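Local coordinates for capsular polysaccharide biosynthesis protein (Burkholderia pseudomallei, PDB 4BQN) that binds coenzyme A and is probably an acetyltransferase in the biosynthesis of capsular polysaccharide, at residues Gly102-Val107 against Met239-Ile244; Val121-Ala126 against Ser289-Arg294; Ala126-Met131 against Glu275-Phe280; Ala147-Asp152 against Arg303-Arg308. The protein carries 1 engineered substitution. All blocks are in the same frame, centred on the assembly; numbering follows the deposited sequence. Where two conformers were deposited one is given.

Interaction 1: residues Gly102-Val107 against Met239-Ile244; sequences GYHPTV and MSLYPI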
# COMPACT_ATOMS: atom_id res chain seq x y z
N GLY A 102 -3.99 8.71 3.54
CA GLY A 102 -4.97 9.54 4.23
C GLY A 102 -5.17 9.22 5.69
O GLY A 102 -5.53 10.11 6.46
N TYR A 103 -4.93 7.99 6.13
CA TYR A 103 -5.05 7.71 7.56
C TYR A 103 -3.82 8.15 8.35
O TYR A 103 -3.94 8.52 9.52
CB TYR A 103 -5.26 6.23 7.82
CG TYR A 103 -6.51 5.69 7.18
CD1 TYR A 103 -7.77 5.98 7.71
CD2 TYR A 103 -6.44 4.86 6.06
CE1 TYR A 103 -8.93 5.49 7.11
CE2 TYR A 103 -7.58 4.36 5.46
CZ TYR A 103 -8.82 4.66 5.99
OH TYR A 103 -9.93 4.14 5.39
N HIS A 104 -2.66 8.05 7.71
CA HIS A 104 -1.37 8.22 8.40
C HIS A 104 -0.52 9.17 7.58
O HIS A 104 0.48 8.77 6.97
CB HIS A 104 -0.66 6.86 8.59
CG HIS A 104 -1.59 5.71 8.79
ND1 HIS A 104 -1.78 4.74 7.83
CD2 HIS A 104 -2.39 5.36 9.84
CE1 HIS A 104 -2.66 3.85 8.27
NE2 HIS A 104 -3.04 4.20 9.49
N PRO A 105 -0.89 10.46 7.57
CA PRO A 105 -0.24 11.36 6.63
C PRO A 105 1.22 11.65 6.98
O PRO A 105 1.93 12.25 6.17
CB PRO A 105 -1.10 12.64 6.70
CG PRO A 105 -2.38 12.23 7.34
CD PRO A 105 -2.02 11.09 8.26
N THR A 106 1.66 11.25 8.18
CA THR A 106 3.04 11.47 8.59
C THR A 106 3.96 10.28 8.28
O THR A 106 5.14 10.34 8.58
CB THR A 106 3.13 11.75 10.10
OG1 THR A 106 2.73 10.59 10.82
CG2 THR A 106 2.25 12.94 10.51
N VAL A 107 3.42 9.21 7.69
CA VAL A 107 4.15 7.95 7.57
C VAL A 107 4.60 7.73 6.13
O VAL A 107 3.84 7.94 5.20
CB VAL A 107 3.30 6.75 8.07
CG1 VAL A 107 4.00 5.41 7.84
CG2 VAL A 107 2.94 6.92 9.54
N MET A 239 -0.60 0.88 11.53
CA MET A 239 -0.24 2.24 11.94
C MET A 239 -1.38 2.86 12.74
O MET A 239 -2.55 2.62 12.46
CB MET A 239 0.11 3.10 10.74
CG MET A 239 1.41 2.70 10.04
SD MET A 239 2.86 3.03 11.06
CE MET A 239 3.54 1.40 11.28
N SER A 240 -1.01 3.66 13.75
CA SER A 240 -1.99 4.33 14.59
C SER A 240 -2.24 5.76 14.10
O SER A 240 -1.31 6.47 13.75
CB SER A 240 -1.47 4.35 16.01
OG SER A 240 -2.38 5.01 16.85
N LEU A 241 -3.50 6.18 14.08
CA LEU A 241 -3.83 7.55 13.69
C LEU A 241 -3.51 8.54 14.81
O LEU A 241 -3.71 8.24 15.99
CB LEU A 241 -5.31 7.66 13.29
CG LEU A 241 -5.71 7.06 11.94
CD1 LEU A 241 -5.78 5.53 11.94
CD2 LEU A 241 -7.03 7.65 11.48
N TYR A 242 -3.01 9.71 14.43
CA TYR A 242 -2.64 10.72 15.42
C TYR A 242 -3.87 11.25 16.17
O TYR A 242 -4.99 11.21 15.66
CB TYR A 242 -1.91 11.89 14.75
CG TYR A 242 -0.40 11.73 14.66
CD1 TYR A 242 0.20 10.59 14.11
CD2 TYR A 242 0.44 12.77 15.08
CE1 TYR A 242 1.59 10.48 14.02
CE2 TYR A 242 1.82 12.67 14.99
CZ TYR A 242 2.39 11.52 14.47
OH TYR A 242 3.76 11.43 14.37
N PRO A 243 -3.66 11.78 17.39
CA PRO A 243 -4.76 12.38 18.13
C PRO A 243 -5.44 13.47 17.30
O PRO A 243 -4.78 14.13 16.49
CB PRO A 243 -4.07 13.02 19.34
CG PRO A 243 -2.77 12.30 19.50
CD PRO A 243 -2.36 11.97 18.09
N ILE A 244 -6.73 13.68 17.58
CA ILE A 244 -7.58 14.71 16.97
C ILE A 244 -7.91 14.35 15.53
O ILE A 244 -9.09 14.23 15.17
CB ILE A 244 -7.00 16.15 17.13
CG1 ILE A 244 -6.86 16.48 18.62
CG2 ILE A 244 -7.90 17.17 16.42
CD1 ILE A 244 -6.34 17.87 18.92
O HOH W 1 -2.48 10.02 11.60
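With CG set opposite its carbonyl carbon (chi1 -33°, well short of a staggered value), the imidazole of His-104 turns one face to Met-239, whose own CG also lies opposite the carbonyl carbon and whose CB faces the ring. Met-239 CB sits over the middle of the ring, 3.5 Å from the centroid of His-104 and 10° off the ring normal, a CH-pi contact. CB of Tyr-103 covers the opposite face, so the imidazole is sandwiched between two methylene groups. Beyond CB the methionine chain bends twice and carries its sulfur away to Val-107, where strand 107-108 begins: Met-239 SD lies 4.2 Å from Val-107 CG1 and equally far from CG2. Leu-241 runs alongside Tyr-103, its CG 3.3 Å from Tyr-103 O and its CD2 at the edge of the tyrosine ring. That carbonyl also accepts a hydrogen bond from a water, which in turn accepts one from the backbone N of Tyr-242 and so bridges the two segments. Neither partner is a regular helix here. The type I beta turn from His-104 to Val-107, closed by a 3.1 Å bond from Val-107 N to His-104 O, leads into the two-stranded antiparallel sheet 107-108/121-122. At the turn, Thr-106 and Tyr-242 reach toward each other from opposite directions, CG2 over one face of the phenol ring, offset toward its rim, and OG1 3.4 Å from Tyr-242 CE1. Both hydroxyls are hydrogen-bonded to Asp-122 OD2, and Tyr-103 OH is hydrogen-bonded to Cys-190 O, Lys-193 O and Leu-195 N.

Interaction 2: residues Val121-Ala126 against Ser289-Arg294; sequences VDALIA and SAFFDR. With COA (coenzyme A), chain C.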
# COMPACT_ATOMS: atom_id res chain seq x y z
N VAL A 121 8.41 4.42 8.50
CA VAL A 121 8.91 5.40 9.45
C VAL A 121 8.01 6.62 9.46
O VAL A 121 7.20 6.84 8.54
CB VAL A 121 10.36 5.84 9.11
CG1 VAL A 121 11.34 4.67 9.21
CG2 VAL A 121 10.43 6.49 7.74
N ASP A 122 8.11 7.41 10.52
CA ASP A 122 7.34 8.63 10.61
C ASP A 122 8.17 9.77 10.03
O ASP A 122 9.15 10.22 10.64
CB ASP A 122 6.88 8.89 12.05
CG ASP A 122 5.85 9.98 12.13
OD1 ASP A 122 6.17 11.12 11.73
OD2 ASP A 122 4.70 9.69 12.54
N ALA A 123 7.81 10.20 8.83
CA ALA A 123 8.50 11.26 8.13
C ALA A 123 8.37 12.61 8.81
O ALA A 123 9.25 13.45 8.67
CB ALA A 123 8.04 11.35 6.69
N LEU A 124 7.28 12.85 9.54
CA LEU A 124 7.20 14.13 10.25
C LEU A 124 8.26 14.17 11.35
O LEU A 124 8.86 15.21 11.57
CB LEU A 124 5.79 14.37 10.82
CG LEU A 124 5.58 15.80 11.32
CD1 LEU A 124 5.74 16.83 10.21
CD2 LEU A 124 4.21 15.91 11.96
N ILE A 125 8.50 13.05 12.01
CA ILE A 125 9.61 12.94 12.97
C ILE A 125 10.94 13.25 12.29
O ILE A 125 11.77 13.96 12.86
CB ILE A 125 9.58 11.59 13.71
CG1 ILE A 125 8.43 11.64 14.71
CG2 ILE A 125 10.91 11.32 14.43
CD1 ILE A 125 8.23 10.39 15.54
N ALA A 126 11.16 12.73 11.08
CA ALA A 126 12.37 13.09 10.34
C ALA A 126 12.52 14.61 10.20
O ALA A 126 13.60 15.16 10.43
CB ALA A 126 12.42 12.41 8.98
N SER A 289 17.61 14.82 6.31
CA SER A 289 17.07 16.03 5.67
C SER A 289 16.68 15.80 4.20
O SER A 289 15.62 16.24 3.74
CB SER A 289 18.07 17.18 5.78
OG SER A 289 17.52 18.38 5.27
N ALA A 290 17.52 15.09 3.45
CA ALA A 290 17.19 14.78 2.06
C ALA A 290 15.91 13.95 1.98
O ALA A 290 15.06 14.17 1.12
CB ALA A 290 18.33 14.06 1.38
N PHE A 291 15.77 13.00 2.90
CA PHE A 291 14.57 12.17 2.97
C PHE A 291 13.33 13.04 3.25
O PHE A 291 12.31 12.95 2.55
CB PHE A 291 14.73 11.09 4.05
CG PHE A 291 13.45 10.38 4.40
CD1 PHE A 291 12.80 9.59 3.46
CD2 PHE A 291 12.92 10.46 5.68
CE1 PHE A 291 11.62 8.93 3.78
CE2 PHE A 291 11.74 9.80 6.01
CZ PHE A 291 11.09 9.03 5.06
N PHE A 292 13.43 13.89 4.28
CA PHE A 292 12.29 14.71 4.63
C PHE A 292 11.92 15.63 3.47
O PHE A 292 10.73 15.79 3.17
CB PHE A 292 12.55 15.54 5.88
CG PHE A 292 11.38 16.40 6.25
CD1 PHE A 292 10.21 15.81 6.73
CD2 PHE A 292 11.42 17.78 6.10
CE1 PHE A 292 9.10 16.58 7.05
CE2 PHE A 292 10.32 18.56 6.43
CZ PHE A 292 9.16 17.96 6.91
N ASP A 293 12.91 16.22 2.81
CA ASP A 293 12.63 17.11 1.68
C ASP A 293 11.91 16.38 0.56
O ASP A 293 11.00 16.91 -0.08
CB ASP A 293 13.92 17.72 1.13
CG ASP A 293 14.52 18.81 2.02
OD1 ASP A 293 13.87 19.23 3.01
OD2 ASP A 293 15.65 19.24 1.71
N ARG A 294 12.33 15.15 0.29
CA ARG A 294 11.71 14.35 -0.75
C ARG A 294 10.25 14.04 -0.43
O ARG A 294 9.38 14.17 -1.29
CB ARG A 294 12.50 13.05 -0.98
CG ARG A 294 12.03 12.23 -2.17
CD ARG A 294 12.97 11.07 -2.38
NE ARG A 294 12.70 10.31 -3.60
CZ ARG A 294 11.90 9.25 -3.67
NH1 ARG A 294 11.25 8.83 -2.59
NH2 ARG A 294 11.75 8.62 -4.82
N1A COA C . 0.81 7.98 -3.79
C2A COA C . 2.07 8.31 -3.40
N3A COA C . 3.13 7.51 -3.62
C4A COA C . 2.95 6.34 -4.28
C5A COA C . 1.63 5.94 -4.74
C6A COA C . 0.53 6.84 -4.46
N6A COA C . -0.73 6.52 -4.85
N7A COA C . 1.75 4.74 -5.36
C8A COA C . 3.06 4.41 -5.31
N9A COA C . 3.76 5.35 -4.65
C1B COA C . 5.21 5.41 -4.41
C2B COA C . 5.90 4.07 -4.20
O2B COA C . 5.83 3.70 -2.82
C3B COA C . 7.30 4.41 -4.67
O3B COA C . 7.92 5.18 -3.62
P3B COA C . 9.50 5.50 -3.60
O7A COA C . 9.70 6.14 -2.25
O8A COA C . 10.15 4.15 -3.72
O9A COA C . 9.76 6.41 -4.77
C4B COA C . 7.05 5.35 -5.86
O4B COA C . 5.75 5.91 -5.64
C5B COA C . 7.09 4.65 -7.22
O5B COA C . 6.15 3.58 -7.18
P1A COA C . 5.14 3.31 -8.36
O1A COA C . 4.23 2.22 -7.88
O2A COA C . 4.50 4.58 -8.83
O3A COA C . 6.01 2.79 -9.60
P2A COA C . 7.03 1.57 -9.85
O4A COA C . 8.39 2.17 -10.09
O5A COA C . 6.42 0.76 -10.95
O6A COA C . 7.09 0.73 -8.50
CBP COA C . 6.52 -0.72 -6.68
CCP COA C . 6.17 -0.30 -8.11
CDP COA C . 5.56 -1.81 -6.20
CEP COA C . 7.91 -1.33 -6.70
CAP COA C . 6.45 0.54 -5.78
OAP COA C . 5.09 0.95 -5.63
C9P COA C . 7.08 0.46 -4.40
O9P COA C . 8.27 0.66 -4.25
N8P COA C . 6.27 0.24 -3.35
C7P COA C . 6.78 0.21 -1.98
C6P COA C . 7.55 -1.04 -1.60
C5P COA C . 6.63 -2.22 -1.74
O5P COA C . 6.54 -2.85 -2.78
N4P COA C . 5.93 -2.52 -0.65
C3P COA C . 5.00 -3.62 -0.63
C2P COA C . 3.63 -3.12 -0.25
S1P COA C . 2.46 -4.29 -0.80
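Segment 121-126 passes from a short strand into the start of a helix and comes nearest to helix 285-296 at Ala-126 and Phe-292, whose CA atoms are 5.9 Å apart. Two successive phenylalanines of that helix do the packing. Both have CG opposite the backbone N (chi1 168° for Phe-291), which throws their rings out toward the strand-to-helix junction. Phe-291 takes Ala-126 CB at its edge, near the ring plane, while Val-121 CG2 comes obliquely to within 3.8 Å of its CZ and Ala-123 CB closes in on CE2. The edge of Phe-292 faces the backbone instead, its CD1 3.2 Å from Ala-123 O. No hydrogen bond joins the two segments. Asp-122 fixes the junction from within: its OD1 accepts from Ile-125 N at 3.0 Å, on the anti side of the carboxylate, a classic N-cap. Further along helix 285-296, on a chain extended from CG to NE, Arg-294 grips the 3'-phosphate of coenzyme A, with NH1 3.1 Å from O7A and NH2 3.0 Å from O9A, the latter bond nearly straight at 170°. Tyr-111 adds a cation-pi contact to Arg-294. This bidentate, end-on arginine-phosphate pairing forms the 3'-phosphate end of the coenzyme A pocket.

Interaction 3: residues Ala126-Met131 against Glu275-Phe280; sequences AGAVVM and EQFEWF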
# COMPACT_ATOMS: atom_id res chain seq x y z
N ALA A 126 11.16 12.73 11.08
CA ALA A 126 12.37 13.09 10.34
C ALA A 126 12.52 14.61 10.20
O ALA A 126 13.60 15.16 10.43
CB ALA A 126 12.42 12.41 8.98
N GLY A 127 11.43 15.30 9.85
CA GLY A 127 11.46 16.76 9.77
C GLY A 127 11.77 17.43 11.10
O GLY A 127 12.52 18.40 11.16
N ALA A 128 11.19 16.90 12.17
CA ALA A 128 11.47 17.40 13.52
C ALA A 128 12.95 17.23 13.89
O ALA A 128 13.55 18.14 14.46
CB ALA A 128 10.56 16.71 14.52
N VAL A 129 13.52 16.07 13.57
CA VAL A 129 14.95 15.81 13.82
C VAL A 129 15.81 16.85 13.09
O VAL A 129 16.74 17.42 13.67
CB VAL A 129 15.33 14.37 13.40
CG1 VAL A 129 16.85 14.18 13.35
CG2 VAL A 129 14.70 13.37 14.35
N VAL A 130 15.48 17.12 11.83
CA VAL A 130 16.21 18.13 11.06
C VAL A 130 16.11 19.52 11.69
O VAL A 130 17.09 20.26 11.70
CB VAL A 130 15.75 18.16 9.57
CG1 VAL A 130 16.36 19.33 8.82
CG2 VAL A 130 16.12 16.85 8.89
N MET A 131 14.93 19.84 12.25
CA MET A 131 14.58 21.12 12.88
C MET A 131 15.13 21.25 14.31
O MET A 131 14.87 22.26 14.99
CB MET A 131 13.04 21.21 12.91
CG MET A 131 12.42 22.59 13.02
SD MET A 131 10.61 22.52 13.05
CE MET A 131 10.21 24.26 13.23
N GLU A 275 11.19 5.83 19.74
CA GLU A 275 12.12 4.96 19.00
C GLU A 275 12.34 5.44 17.56
O GLU A 275 13.41 5.26 17.00
CB GLU A 275 11.64 3.50 19.03
CG GLU A 275 11.79 2.84 20.40
CD GLU A 275 11.30 1.40 20.45
OE1 GLU A 275 11.12 0.78 19.37
OE2 GLU A 275 11.11 0.87 21.57
N GLN A 276 11.32 6.05 16.97
CA GLN A 276 11.50 6.68 15.65
C GLN A 276 12.56 7.77 15.71
O GLN A 276 13.44 7.85 14.84
CB GLN A 276 10.17 7.24 15.11
CG GLN A 276 9.16 6.17 14.74
CD GLN A 276 9.53 5.48 13.44
OE1 GLN A 276 9.76 6.13 12.42
NE2 GLN A 276 9.60 4.15 13.47
N PHE A 277 12.49 8.62 16.73
CA PHE A 277 13.54 9.64 16.92
C PHE A 277 14.91 8.98 17.02
O PHE A 277 15.86 9.42 16.35
CB PHE A 277 13.27 10.51 18.15
CG PHE A 277 12.39 11.70 17.86
CD1 PHE A 277 12.95 12.91 17.45
CD2 PHE A 277 11.00 11.60 17.98
CE1 PHE A 277 12.15 14.01 17.16
CE2 PHE A 277 10.20 12.70 17.71
CZ PHE A 277 10.77 13.89 17.29
N GLU A 278 15.01 7.93 17.83
CA GLU A 278 16.29 7.26 18.04
C GLU A 278 16.81 6.66 16.73
O GLU A 278 18.00 6.73 16.44
CB GLU A 278 16.14 6.21 19.13
CG GLU A 278 15.90 6.86 20.49
CD GLU A 278 15.25 5.98 21.54
OE1 GLU A 278 15.00 4.79 21.29
OE2 GLU A 278 15.00 6.50 22.65
N TRP A 279 15.90 6.13 15.92
CA TRP A 279 16.26 5.53 14.64
C TRP A 279 16.83 6.60 13.70
O TRP A 279 17.91 6.42 13.14
CB TRP A 279 15.06 4.81 14.03
CG TRP A 279 15.42 3.98 12.83
CD1 TRP A 279 15.85 2.68 12.84
CD2 TRP A 279 15.40 4.39 11.46
NE1 TRP A 279 16.10 2.26 11.55
CE2 TRP A 279 15.82 3.29 10.69
CE3 TRP A 279 15.05 5.59 10.80
CZ2 TRP A 279 15.93 3.34 9.29
CZ3 TRP A 279 15.16 5.63 9.40
CH2 TRP A 279 15.60 4.52 8.67
N PHE A 280 16.12 7.72 13.54
CA PHE A 280 16.62 8.78 12.66
C PHE A 280 17.94 9.39 13.16
O PHE A 280 18.78 9.77 12.33
CB PHE A 280 15.59 9.88 12.47
CG PHE A 280 14.45 9.50 11.56
CD1 PHE A 280 14.67 9.31 10.20
CD2 PHE A 280 13.16 9.36 12.07
CE1 PHE A 280 13.61 8.97 9.35
CE2 PHE A 280 12.10 9.04 11.23
CZ PHE A 280 12.33 8.84 9.87
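The ring of Phe-280 is covered on both faces: Ala-126 CB sits over one, 3.8 Å from the ring centroid and 19° off the normal in a CH-pi contact, and Trp-279 CE3 lies over the opposite one, displaced toward the rim. In return, Phe-280 CE1 meets the tryptophan at its edge, in the plane of the indole. Phe-277, one turn earlier, has its ring touched obliquely by two side chains. Val-129 CG2 reaches to 3.6 Å from Phe-277 CD1, and Ala-128 CB lies 4.0 Å from Phe-277 CZ. The valine and this phenylalanine run antiparallel alongside one another, and the same methyl also packs on Phe-280 CB at 4.1 Å. With CG1 anti to the backbone N (chi1 167°), Val-129 CG2 falls opposite the carbonyl carbon, which sets that branch between the two aromatic residues. Tyr-138 of helix 135-140 meets Phe-277 edge-to-face, and Val-288 of helix 285-296 packs against both Ala-126 and Phe-280. The contact is wholly apolar. Small residues on helix 123-130 face large aromatic ones on helix 269-281, and the short axes pass 9.8 Å apart at a crossing angle of -60°, an oblique helix-helix packing that joins these two helices, with helix 285-296 completing the cluster.

Interaction 4: residues Ala147-Asp152 against Arg303-Arg308; sequences ASLRID and RTALRR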
# COMPACT_ATOMS: atom_id res chain seq x y z
N ALA A 147 -4.27 18.27 15.03
CA ALA A 147 -5.20 19.36 14.75
C ALA A 147 -4.89 19.98 13.40
O ALA A 147 -5.80 20.31 12.64
CB ALA A 147 -5.14 20.40 15.86
N SER A 148 -3.61 20.13 13.07
CA SER A 148 -3.21 20.66 11.77
C SER A 148 -3.65 19.73 10.64
O SER A 148 -4.23 20.17 9.65
CB SER A 148 -1.69 20.84 11.71
OG SER A 148 -1.32 21.45 10.48
N LEU A 149 -3.38 18.44 10.80
CA LEU A 149 -3.80 17.45 9.81
C LEU A 149 -5.32 17.46 9.64
O LEU A 149 -5.82 17.34 8.52
CB LEU A 149 -3.31 16.06 10.20
CG LEU A 149 -1.79 15.90 10.28
CD1 LEU A 149 -1.44 14.51 10.82
CD2 LEU A 149 -1.13 16.14 8.93
N ARG A 150 -6.05 17.62 10.75
CA ARG A 150 -7.51 17.64 10.67
C ARG A 150 -7.99 18.84 9.85
O ARG A 150 -8.87 18.70 8.99
CB ARG A 150 -8.16 17.65 12.06
CG ARG A 150 -9.66 17.84 12.00
CD ARG A 150 -10.28 17.32 13.28
NE ARG A 150 -11.73 17.26 13.19
CZ ARG A 150 -12.50 16.52 14.00
NH1 ARG A 150 -11.96 15.78 14.95
NH2 ARG A 150 -13.81 16.53 13.85
N ILE A 151 -7.41 20.01 10.09
CA ILE A 151 -7.73 21.18 9.29
C ILE A 151 -7.47 20.91 7.80
O ILE A 151 -8.22 21.38 6.93
CB ILE A 151 -6.95 22.42 9.79
CG1 ILE A 151 -7.52 22.86 11.15
CG2 ILE A 151 -7.00 23.57 8.79
CD1 ILE A 151 -6.61 23.77 11.95
N ASP A 152 -6.44 20.11 7.52
CA ASP A 152 -6.02 19.84 6.15
C ASP A 152 -6.57 18.55 5.56
O ASP A 152 -6.11 18.13 4.50
CB ASP A 152 -4.49 19.83 6.07
CG ASP A 152 -3.89 21.20 6.29
OD1 ASP A 152 -4.62 22.21 6.17
OD2 ASP A 152 -2.67 21.27 6.60
N ARG A 303 4.92 19.97 6.00
CA ARG A 303 5.62 21.16 6.50
C ARG A 303 4.69 22.08 7.28
O ARG A 303 5.11 22.72 8.24
CB ARG A 303 6.33 21.96 5.40
CG ARG A 303 7.66 21.36 4.96
CD ARG A 303 8.43 22.30 4.05
NE ARG A 303 9.40 21.57 3.22
CZ ARG A 303 10.62 21.23 3.62
NH1 ARG A 303 11.04 21.54 4.85
NH2 ARG A 303 11.42 20.56 2.80
N THR A 304 3.42 22.13 6.88
CA THR A 304 2.44 22.93 7.60
C THR A 304 2.26 22.44 9.03
O THR A 304 2.24 23.25 9.96
CB THR A 304 1.10 22.95 6.86
OG1 THR A 304 1.27 23.66 5.63
CG2 THR A 304 0.01 23.64 7.68
N ALA A 305 2.13 21.12 9.22
CA ALA A 305 2.00 20.56 10.56
C ALA A 305 3.24 20.84 11.41
O ALA A 305 3.12 21.20 12.58
CB ALA A 305 1.72 19.06 10.50
N LEU A 306 4.43 20.70 10.81
CA LEU A 306 5.67 20.93 11.53
C LEU A 306 5.73 22.40 12.00
O LEU A 306 6.11 22.67 13.15
CB LEU A 306 6.87 20.59 10.65
CG LEU A 306 8.22 20.33 11.31
CD1 LEU A 306 8.18 19.07 12.16
CD2 LEU A 306 9.30 20.26 10.24
N ARG A 307 5.35 23.32 11.11
CA ARG A 307 5.37 24.75 11.41
C ARG A 307 4.34 25.11 12.49
O ARG A 307 4.65 25.80 13.47
CB ARG A 307 5.12 25.58 10.14
CG ARG A 307 4.88 27.06 10.39
CD ARG A 307 4.56 27.84 9.12
NE ARG A 307 3.34 27.37 8.44
CZ ARG A 307 2.09 27.62 8.82
NH1 ARG A 307 1.84 28.34 9.92
NH2 ARG A 307 1.08 27.14 8.11
N ARG A 308 3.11 24.64 12.31
CA ARG A 308 2.05 24.96 13.27
C ARG A 308 2.35 24.43 14.67
O ARG A 308 2.08 25.12 15.65
CB ARG A 308 0.71 24.43 12.80
CG ARG A 308 0.11 25.24 11.67
CD ARG A 308 -1.14 24.59 11.16
NE ARG A 308 -1.78 25.38 10.12
CZ ARG A 308 -2.68 24.90 9.27
NH1 ARG A 308 -3.02 23.61 9.28
NH2 ARG A 308 -3.21 25.72 8.37
O HOH W 2 -1.49 22.22 4.32
O HOH W 3 -4.68 24.84 6.27
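Arg-308 stretches out from its helix, extended from CG to NE, and lays its guanidinium across the end of helix 142-151, where Ser-148 and Asp-152 receive it from different directions. Ser-148 OG stands opposite its backbone N, at the edge of the guanidinium and somewhat tilted out of its plane. It accepts a hydrogen bond from Arg-308 NH1 at 3.0 Å, moderately bent at 153°. The carboxylate of Asp-152 approaches obliquely, its plane turned 38° from that of the guanidinium, and its OD2 makes a salt bridge to Arg-308 NH1 at 3.6 Å. A water bridges the same two groups: it donates to Asp-152 OD1 and accepts from Arg-308 NH2, so both terminal nitrogens of the arginine are engaged. Thr-304 CG2 covers one face of the guanidinium, over its centre, and also touches Asp-152 OD2 at 3.7 Å; the threonine hydroxyl is bonded to Arg-300 O, one turn back. Ile-151 CG2 lies obliquely beside NH1. Next to the polar group the helices come close where the residues are small: Ser-148 OG is 3.4 Å from Ala-305 CA, and Leu-149 CD2 packs on Ala-305 CB. The short axes approach to 9.2 Å and run 138° apart in direction, far nearer antiparallel than parallel. From helix 300-310, Leu-306 packs on Leu-124 and Ala-128 of helix 123-130 and on Phe-292 of helix 285-296, while Leu-149 of helix 142-151 touches the loop at Tyr-245.

How the interactions relate
Helix 123-130 joins interactions 2 and 3, whose centres are 8 Å apart and which share Ala-126: the methyl meets Phe-291 in one and Phe-280 in the other. Asp-122 ties interaction 2 to interaction 1, its OD2 lying 2.7 Å from Tyr-242 OH and 2.8 Å from Thr-106 OG1, while its backbone N is 2.8 Å from Gln-276 OE1 of interaction 3. Interaction 4 reaches interaction 2 through a salt bridge between Arg-303 NH2 and Asp-293 OD1, and interaction 1 through a probable hydrogen bond from Arg-150 NH1 to Ile-244 O. Coenzyme A is bound directly in interaction 2 alone, by Arg-294; the side chain of Val-107 lies about 11 Å from it, and interaction 4 is remote from the annotated sites.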